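Local atomic coordinates of metazoan TIR-STING fusion (Crassostrea gigas, PDB entry 6WT6), a protein that joins a TIR domain to a STING ligand-binding domain in one polypeptide, a metazoan member of the STING family. Residues W181-G186 / L311-I316; E278-I283 / C327-Y332. All coordinates share one frame; numbering follows the deposited sequence.

Interaction 1 (W181-G186 / L311-I316)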
ATOM      1  N   TRP A 181      -1.914   6.377  -2.881  1.00 14.96           N
ATOM      2  CA  TRP A 181      -3.319   6.777  -2.784  1.00 19.89           C
ATOM      3  C   TRP A 181      -3.619   7.429  -1.439  1.00 21.19           C
ATOM      4  O   TRP A 181      -4.391   8.392  -1.369  1.00 19.64           O
ATOM      5  CB  TRP A 181      -4.235   5.574  -3.015  1.00 20.64           C
ATOM      6  CG  TRP A 181      -4.325   5.160  -4.456  1.00 22.77           C
ATOM      7  CD1 TRP A 181      -3.758   4.059  -5.029  1.00 25.45           C
ATOM      8  CD2 TRP A 181      -5.017   5.847  -5.506  1.00 21.69           C
ATOM      9  NE1 TRP A 181      -4.059   4.015  -6.370  1.00 25.24           N
ATOM     10  CE2 TRP A 181      -4.830   5.101  -6.688  1.00 21.74           C
ATOM     11  CE3 TRP A 181      -5.779   7.019  -5.560  1.00 19.97           C
ATOM     12  CZ2 TRP A 181      -5.376   5.488  -7.911  1.00 22.15           C
ATOM     13  CZ3 TRP A 181      -6.321   7.402  -6.777  1.00 22.62           C
ATOM     14  CH2 TRP A 181      -6.118   6.637  -7.934  1.00 21.28           C
ATOM     15  N   GLY A 182      -3.005   6.932  -0.361  1.00 25.96           N
ATOM     16  CA  GLY A 182      -3.200   7.552   0.941  1.00 24.53           C
ATOM     17  C   GLY A 182      -2.606   8.947   1.027  1.00 24.95           C
ATOM     18  O   GLY A 182      -3.170   9.834   1.673  1.00 29.34           O
ATOM     19  N   TYR A 183      -1.458   9.159   0.382  1.00 24.22           N
ATOM     20  CA  TYR A 183      -0.842  10.483   0.366  1.00 22.06           C
ATOM     21  C   TYR A 183      -1.617  11.431  -0.539  1.00 20.26           C
ATOM     22  O   TYR A 183      -1.748  12.622  -0.231  1.00 20.85           O
ATOM     23  CB  TYR A 183       0.621  10.356  -0.073  1.00 18.13           C
ATOM     24  CG  TYR A 183       1.460  11.619  -0.024  1.00 19.06           C
ATOM     25  CD1 TYR A 183       1.477  12.436   1.101  1.00 20.21           C
ATOM     26  CD2 TYR A 183       2.286  11.959  -1.090  1.00 20.61           C
ATOM     27  CE1 TYR A 183       2.269  13.578   1.146  1.00 20.06           C
ATOM     28  CE2 TYR A 183       3.079  13.089  -1.054  1.00 20.94           C
ATOM     29  CZ  TYR A 183       3.070  13.893   0.058  1.00 22.30           C
ATOM     30  OH  TYR A 183       3.866  15.016   0.067  1.00 22.34           O
ATOM     31  N   TYR A 184      -2.155  10.912  -1.641  1.00 19.57           N
ATOM     32  CA  TYR A 184      -3.007  11.673  -2.547  1.00 20.55           C
ATOM     33  C   TYR A 184      -4.280  12.141  -1.849  1.00 24.34           C
ATOM     34  O   TYR A 184      -4.423  13.332  -1.555  1.00 25.37           O
ATOM     35  CB  TYR A 184      -3.341  10.824  -3.775  1.00 18.40           C
ATOM     36  CG  TYR A 184      -4.246  11.482  -4.789  1.00 21.96           C
ATOM     37  CD1 TYR A 184      -3.813  12.567  -5.537  1.00 23.78           C
ATOM     38  CD2 TYR A 184      -5.527  10.999  -5.017  1.00 25.93           C
ATOM     39  CE1 TYR A 184      -4.635  13.163  -6.474  1.00 28.41           C
ATOM     40  CE2 TYR A 184      -6.358  11.588  -5.955  1.00 26.81           C
ATOM     41  CZ  TYR A 184      -5.909  12.667  -6.678  1.00 25.19           C
ATOM     42  OH  TYR A 184      -6.732  13.253  -7.608  1.00 21.44           O
ATOM     43  N   TYR A 185      -5.204  11.217  -1.559  1.00 25.19           N
ATOM     44  CA  TYR A 185      -6.505  11.613  -1.019  1.00 26.07           C
ATOM     45  C   TYR A 185      -6.423  12.173   0.391  1.00 24.74           C
ATOM     46  O   TYR A 185      -7.311  12.931   0.791  1.00 24.13           O
ATOM     47  CB  TYR A 185      -7.493  10.437  -1.038  1.00 22.86           C
ATOM     48  CG  TYR A 185      -8.179  10.250  -2.366  1.00 20.77           C
ATOM     49  CD1 TYR A 185      -9.094  11.186  -2.834  1.00 25.95           C
ATOM     50  CD2 TYR A 185      -7.905   9.147  -3.157  1.00 22.64           C
ATOM     51  CE1 TYR A 185      -9.720  11.024  -4.058  1.00 21.05           C
ATOM     52  CE2 TYR A 185      -8.527   8.975  -4.373  1.00 28.49           C
ATOM     53  CZ  TYR A 185      -9.429   9.916  -4.816  1.00 26.35           C
ATOM     54  OH  TYR A 185     -10.036   9.738  -6.028  1.00 36.39           O
ATOM     55  N   GLY A 186      -5.394  11.815   1.153  1.00 23.28           N
ATOM     56  CA  GLY A 186      -5.283  12.341   2.498  1.00 17.29           C
ATOM     57  C   GLY A 186      -4.638  13.700   2.603  1.00 22.19           C
ATOM     58  O   GLY A 186      -4.693  14.310   3.674  1.00 25.26           O
ATOM     59  N   LEU A 311       6.738   6.225  -8.807  1.00 26.89           N
ATOM     60  CA  LEU A 311       6.060   6.088 -10.089  1.00 24.75           C
ATOM     61  C   LEU A 311       4.541   6.132  -9.933  1.00 26.58           C
ATOM     62  O   LEU A 311       3.845   6.759 -10.742  1.00 21.94           O
ATOM     63  CB  LEU A 311       6.500   4.785 -10.752  1.00 30.88           C
ATOM     64  CG  LEU A 311       5.845   4.349 -12.057  1.00 39.92           C
ATOM     65  CD1 LEU A 311       5.941   5.453 -13.096  1.00 45.81           C
ATOM     66  CD2 LEU A 311       6.516   3.075 -12.555  1.00 41.91           C
ATOM     67  N   THR A 312       4.008   5.471  -8.903  1.00 24.60           N
ATOM     68  CA  THR A 312       2.560   5.430  -8.730  1.00 27.07           C
ATOM     69  C   THR A 312       2.008   6.803  -8.367  1.00 23.72           C
ATOM     70  O   THR A 312       0.950   7.207  -8.865  1.00 22.27           O
ATOM     71  CB  THR A 312       2.181   4.404  -7.661  1.00 26.16           C
ATOM     72  OG1 THR A 312       2.753   3.133  -7.992  1.00 25.70           O
ATOM     73  CG2 THR A 312       0.667   4.265  -7.580  1.00 16.96           C
ATOM     74  N   LEU A 313       2.712   7.535  -7.501  1.00 21.74           N
ATOM     75  CA  LEU A 313       2.278   8.883  -7.156  1.00 23.95           C
ATOM     76  C   LEU A 313       2.256   9.782  -8.388  1.00 28.95           C
ATOM     77  O   LEU A 313       1.344  10.601  -8.553  1.00 34.26           O
ATOM     78  CB  LEU A 313       3.191   9.463  -6.072  1.00 19.12           C
ATOM     79  CG  LEU A 313       2.811  10.822  -5.479  1.00 22.23           C
ATOM     80  CD1 LEU A 313       1.419  10.787  -4.842  1.00 19.85           C
ATOM     81  CD2 LEU A 313       3.851  11.278  -4.464  1.00 21.27           C
ATOM     82  N   LYS A 314       3.238   9.628  -9.279  1.00 26.03           N
ATOM     83  CA  LYS A 314       3.283  10.484 -10.460  1.00 27.82           C
ATOM     84  C   LYS A 314       2.194  10.125 -11.466  1.00 27.43           C
ATOM     85  O   LYS A 314       1.711  11.003 -12.187  1.00 27.22           O
ATOM     86  CB  LYS A 314       4.666  10.411 -11.105  1.00 25.10           C
ATOM     87  CG  LYS A 314       5.750  11.035 -10.245  1.00 26.08           C
ATOM     88  CD  LYS A 314       7.142  10.687 -10.746  1.00 32.01           C
ATOM     89  CE  LYS A 314       7.606  11.652 -11.822  1.00 37.51           C
ATOM     90  NZ  LYS A 314       7.431  11.098 -13.184  1.00 40.92           N
ATOM     91  N   ARG A 315       1.794   8.852 -11.532  1.00 23.79           N
ATOM     92  CA  ARG A 315       0.682   8.482 -12.400  1.00 27.94           C
ATOM     93  C   ARG A 315      -0.619   9.108 -11.913  1.00 30.58           C
ATOM     94  O   ARG A 315      -1.427   9.589 -12.717  1.00 34.03           O
ATOM     95  CB  ARG A 315       0.536   6.961 -12.467  1.00 32.73           C
ATOM     96  CG  ARG A 315       1.762   6.219 -12.963  1.00 43.89           C
ATOM     97  CD  ARG A 315       1.380   5.199 -14.016  1.00 51.73           C
ATOM     98  NE  ARG A 315       2.430   4.213 -14.246  1.00 55.77           N
ATOM     99  CZ  ARG A 315       2.401   2.974 -13.766  1.00 60.48           C
ATOM    100  NH1 ARG A 315       1.369   2.574 -13.035  1.00 65.86           N
ATOM    101  NH2 ARG A 315       3.394   2.135 -14.022  1.00 59.42           N
ATOM    102  N   ILE A 316      -0.838   9.110 -10.597  1.00 26.22           N
ATOM    103  CA  ILE A 316      -2.069   9.663 -10.043  1.00 21.28           C
ATOM    104  C   ILE A 316      -2.108  11.173 -10.228  1.00 25.80           C
ATOM    105  O   ILE A 316      -3.124  11.734 -10.655  1.00 37.53           O
ATOM    106  CB  ILE A 316      -2.199   9.272  -8.561  1.00 25.71           C
ATOM    107  CG1 ILE A 316      -2.251   7.751  -8.412  1.00 24.69           C
ATOM    108  CG2 ILE A 316      -3.425   9.922  -7.942  1.00 26.85           C
ATOM    109  CD1 ILE A 316      -2.110   7.289  -6.989  1.00 25.62           C
TER
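I316 inserts its two branches between W181 and Y184, and this one residue carries most of the contact between helices 176-204 and 299-319. Its CB points at the opposite helix, and from there the side chain divides. CG2 stands anti to the backbone N and goes to Y184: it lies 3.5 Å from the centroid of the Y184 ring and only 8° off the ring normal, so the methyl sits squarely over the face in a CH-pi contact. CG1 takes the other direction, anti to the carbonyl carbon (chi1 -61°), and passes the benzo part of the indole, with CG1 of I316 3.9 Å from CZ2 of W181. CD1 then lies over the indole, 3.6 Å from the centroid of its five-membered ring and 17° from the normal. The nearest atom pair there is I316 CD1 to W181 CE2, at 3.5 Å.

A second, lighter contact lies to one side. L313 CD2 meets the edge of the Y183 ring, in its plane, at 3.8 Å from CD2 of Y183, and L313 CD1 follows slightly farther off. With the short segment axes 10.0 Å apart, the space between the backbones is bridged entirely by side chains.

Y184 OH is hydrogen-bonded to D320, beyond the end of helix 299-319, which gives the ring under the isoleucine methyl a fixed polar end. Both helices belong to the STING ligand-binding domain, and the contact joins them on the side near the second subunit, whose M289 packs on W181. No hydrogen bond joins the two segments. The helices meet here by dispersion and CH-pi contacts, consistent with matching by shape: two methyls of one branched residue, each lying over a different aromatic face.

Interaction 2 (E278-I283 / C327-Y332)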
ATOM      1  N   GLU A 278       8.785  20.781   1.425  1.00 20.15           N
ATOM      2  CA  GLU A 278       8.678  19.878   2.559  1.00 22.41           C
ATOM      3  C   GLU A 278       9.085  18.486   2.102  1.00 24.89           C
ATOM      4  O   GLU A 278       9.153  18.200   0.903  1.00 25.07           O
ATOM      5  CB  GLU A 278       7.262  19.873   3.138  1.00 24.85           C
ATOM      6  CG  GLU A 278       6.205  19.378   2.159  1.00 25.89           C
ATOM      7  CD  GLU A 278       4.791  19.693   2.616  1.00 30.53           C
ATOM      8  OE1 GLU A 278       4.591  20.770   3.213  1.00 30.91           O
ATOM      9  OE2 GLU A 278       3.886  18.862   2.384  1.00 29.75           O
ATOM     10  N   TYR A 279       9.368  17.627   3.074  1.00 26.83           N
ATOM     11  CA  TYR A 279       9.607  16.225   2.777  1.00 23.99           C
ATOM     12  C   TYR A 279       8.292  15.521   2.459  1.00 26.48           C
ATOM     13  O   TYR A 279       7.223  15.912   2.933  1.00 24.86           O
ATOM     14  CB  TYR A 279      10.285  15.528   3.961  1.00 23.34           C
ATOM     15  CG  TYR A 279      11.746  15.876   4.172  1.00 21.92           C
ATOM     16  CD1 TYR A 279      12.740  15.266   3.421  1.00 17.72           C
ATOM     17  CD2 TYR A 279      12.128  16.792   5.143  1.00 23.32           C
ATOM     18  CE1 TYR A 279      14.070  15.570   3.615  1.00 24.77           C
ATOM     19  CE2 TYR A 279      13.458  17.106   5.345  1.00 28.61           C
ATOM     20  CZ  TYR A 279      14.426  16.490   4.581  1.00 27.31           C
ATOM     21  OH  TYR A 279      15.751  16.794   4.781  1.00 25.87           O
ATOM     22  N   ILE A 280       8.379  14.481   1.634  1.00 32.32           N
ATOM     23  CA  ILE A 280       7.297  13.508   1.491  1.00 32.05           C
ATOM     24  C   ILE A 280       7.372  12.611   2.724  1.00 34.66           C
ATOM     25  O   ILE A 280       8.180  11.679   2.777  1.00 31.16           O
ATOM     26  CB  ILE A 280       7.414  12.702   0.195  1.00 30.11           C
ATOM     27  CG1 ILE A 280       7.499  13.637  -1.010  1.00 23.16           C
ATOM     28  CG2 ILE A 280       6.235  11.750   0.057  1.00 30.38           C
ATOM     29  CD1 ILE A 280       7.552  12.915  -2.340  1.00 17.18           C
ATOM     30  N   GLY A 281       6.537  12.896   3.727  1.00 32.51           N
ATOM     31  CA  GLY A 281       6.704  12.267   5.028  1.00 26.68           C
ATOM     32  C   GLY A 281       6.485  10.766   5.025  1.00 29.67           C
ATOM     33  O   GLY A 281       7.044  10.054   5.865  1.00 31.12           O
ATOM     34  N   VAL A 282       5.682  10.263   4.082  1.00 25.27           N
ATOM     35  CA  VAL A 282       5.328   8.847   4.093  1.00 23.66           C
ATOM     36  C   VAL A 282       6.539   7.961   3.805  1.00 26.00           C
ATOM     37  O   VAL A 282       6.597   6.814   4.268  1.00 27.86           O
ATOM     38  CB  VAL A 282       4.177   8.585   3.101  1.00 28.02           C
ATOM     39  CG1 VAL A 282       4.649   8.742   1.661  1.00 27.59           C
ATOM     40  CG2 VAL A 282       3.574   7.203   3.330  1.00 32.47           C
ATOM     41  N   ILE A 283       7.534   8.462   3.066  1.00 25.98           N
ATOM     42  CA  ILE A 283       8.671   7.611   2.715  1.00 24.17           C
ATOM     43  C   ILE A 283       9.506   7.242   3.936  1.00 19.54           C
ATOM     44  O   ILE A 283      10.210   6.228   3.910  1.00 21.95           O
ATOM     45  CB  ILE A 283       9.557   8.271   1.638  1.00 23.19           C
ATOM     46  CG1 ILE A 283      10.337   9.450   2.221  1.00 19.78           C
ATOM     47  CG2 ILE A 283       8.707   8.709   0.453  1.00 27.12           C
ATOM     48  CD1 ILE A 283      11.125  10.242   1.188  1.00 13.50           C
ATOM     49  N   CYS A 327       2.919  20.410  -8.103  1.00 27.29           N
ATOM     50  CA  CYS A 327       4.023  20.082  -7.222  1.00 29.31           C
ATOM     51  C   CYS A 327       5.178  19.542  -8.051  1.00 31.55           C
ATOM     52  O   CYS A 327       5.004  19.112  -9.194  1.00 30.81           O
ATOM     53  CB  CYS A 327       3.599  19.074  -6.145  1.00 26.15           C
ATOM     54  SG  CYS A 327       3.404  17.388  -6.729  1.00 25.95           S
ATOM     55  N   LYS A 328       6.372  19.584  -7.465  1.00 29.87           N
ATOM     56  CA  LYS A 328       7.567  19.038  -8.093  1.00 24.13           C
ATOM     57  C   LYS A 328       8.266  18.130  -7.094  1.00 22.17           C
ATOM     58  O   LYS A 328       8.729  18.595  -6.049  1.00 23.71           O
ATOM     59  CB  LYS A 328       8.509  20.147  -8.567  1.00 27.88           C
ATOM     60  CG  LYS A 328       9.757  19.627  -9.264  1.00 30.13           C
ATOM     61  CD  LYS A 328       9.391  18.725 -10.429  1.00 31.54           C
ATOM     62  CE  LYS A 328      10.616  18.293 -11.211  1.00 33.60           C
ATOM     63  NZ  LYS A 328      11.579  17.559 -10.352  1.00 34.71           N
ATOM     64  N   ILE A 329       8.330  16.842  -7.407  1.00 20.39           N
ATOM     65  CA  ILE A 329       9.020  15.884  -6.552  1.00 24.48           C
ATOM     66  C   ILE A 329      10.517  15.981  -6.827  1.00 26.36           C
ATOM     67  O   ILE A 329      10.955  15.873  -7.979  1.00 29.34           O
ATOM     68  CB  ILE A 329       8.502  14.458  -6.781  1.00 28.42           C
ATOM     69  CG1 ILE A 329       6.977  14.414  -6.636  1.00 28.18           C
ATOM     70  CG2 ILE A 329       9.146  13.504  -5.790  1.00 29.78           C
ATOM     71  CD1 ILE A 329       6.392  13.018  -6.746  1.00 28.75           C
ATOM     72  N   VAL A 330      11.301  16.200  -5.774  1.00 20.97           N
ATOM     73  CA  VAL A 330      12.747  16.373  -5.877  1.00 21.50           C
ATOM     74  C   VAL A 330      13.398  15.125  -5.290  1.00 22.86           C
ATOM     75  O   VAL A 330      13.573  15.015  -4.070  1.00 21.10           O
ATOM     76  CB  VAL A 330      13.228  17.638  -5.156  1.00 21.45           C
ATOM     77  CG1 VAL A 330      14.749  17.799  -5.294  1.00 17.87           C
ATOM     78  CG2 VAL A 330      12.491  18.873  -5.674  1.00 20.48           C
ATOM     79  N   PHE A 331      13.764  14.177  -6.149  1.00 22.43           N
ATOM     80  CA  PHE A 331      14.525  13.013  -5.717  1.00 26.72           C
ATOM     81  C   PHE A 331      16.015  13.337  -5.770  1.00 31.01           C
ATOM     82  O   PHE A 331      16.497  13.917  -6.750  1.00 33.52           O
ATOM     83  CB  PHE A 331      14.205  11.803  -6.592  1.00 28.15           C
ATOM     84  CG  PHE A 331      14.903  10.542  -6.163  1.00 31.29           C
ATOM     85  CD1 PHE A 331      14.308   9.676  -5.261  1.00 31.33           C
ATOM     86  CD2 PHE A 331      16.159  10.221  -6.663  1.00 31.50           C
ATOM     87  CE1 PHE A 331      14.949   8.514  -4.866  1.00 32.72           C
ATOM     88  CE2 PHE A 331      16.804   9.063  -6.271  1.00 31.26           C
ATOM     89  CZ  PHE A 331      16.200   8.209  -5.373  1.00 31.10           C
ATOM     90  N   TYR A 332      16.743  12.951  -4.722  1.00 28.58           N
ATOM     91  CA  TYR A 332      18.159  13.273  -4.647  1.00 23.68           C
ATOM     92  C   TYR A 332      18.861  12.273  -3.745  1.00 25.62           C
ATOM     93  O   TYR A 332      18.253  11.708  -2.830  1.00 24.97           O
ATOM     94  CB  TYR A 332      18.380  14.697  -4.128  1.00 26.14           C
ATOM     95  CG  TYR A 332      17.865  14.923  -2.720  1.00 27.38           C
ATOM     96  CD1 TYR A 332      16.527  15.237  -2.485  1.00 25.60           C
ATOM     97  CD2 TYR A 332      18.719  14.828  -1.626  1.00 25.02           C
ATOM     98  CE1 TYR A 332      16.053  15.444  -1.200  1.00 24.86           C
ATOM     99  CE2 TYR A 332      18.255  15.027  -0.338  1.00 25.70           C
ATOM    100  CZ  TYR A 332      16.924  15.338  -0.128  1.00 27.26           C
ATOM    101  OH  TYR A 332      16.466  15.540   1.154  1.00 27.08           O
TER
HETATM  102  O   HOH W   1      17.402  15.291   3.489  1.00 32.09           O
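Y279 and Y332 meet through the hydroxyl of the latter, Y332 OH lying 3.4 Å from CE1 of Y279, while the two side chains cross at about a right angle. The approach to the Y279 ring is oblique, and the hydroxyls themselves are 3.9 Å apart. One water bridges them, 2.6 Å from Y279 OH and 2.5 Å from Y332 OH, and it lies in the plane of both rings at their edges.

The other touching pair is apolar: the tip of I280, CD1, comes 3.8 Å from CG2 of I329, again with the side chains crossing steeply.

The backbones stand well apart, the CA atoms of I280 and I329 being 8.6 Å from each other, because strand 212-221 runs between them in the mixed sheet of the STING ligand-binding domain, parallel to both 272-279 and 327-332. E278 and I280 form backbone hydrogen bonds with F219, and K328 forms its own with L216 and L218, so both segments are held by the same intervening strand. Outside the sheet, M342 and L345 of helix 341-356 pack on Y332, and Y310 of helix 299-319 packs on I329.

With no direct hydrogen bond across and 120 Å² buried, the contact spans a strand rather than pairing two: methyls meet at one point, and at the other a shared water links two phenol hydroxyls.

In the fold
Both interactions belong to the STING ligand-binding domain, with centres about 12 Å apart. Their segments alternate along the chain, 181-186, 278-283, 311-316, 327-332, and strand 327-332 is the next element after helix 299-319. Interaction 1 joins that helix to helix 176-204; interaction 2 spans strand 212-221 in the mixed sheet, from the end of strand 272-279 to strand 327-332, which is outermost within this chain. The two meet directly: Y183 CE2 packs 3.6 Å from I280 CG2, and L313 CD2 lies 3.8 Å from I329 CD1. The helix pair and the edge of the sheet are thus in direct contact, and sequence-distant parts of the domain are brought together.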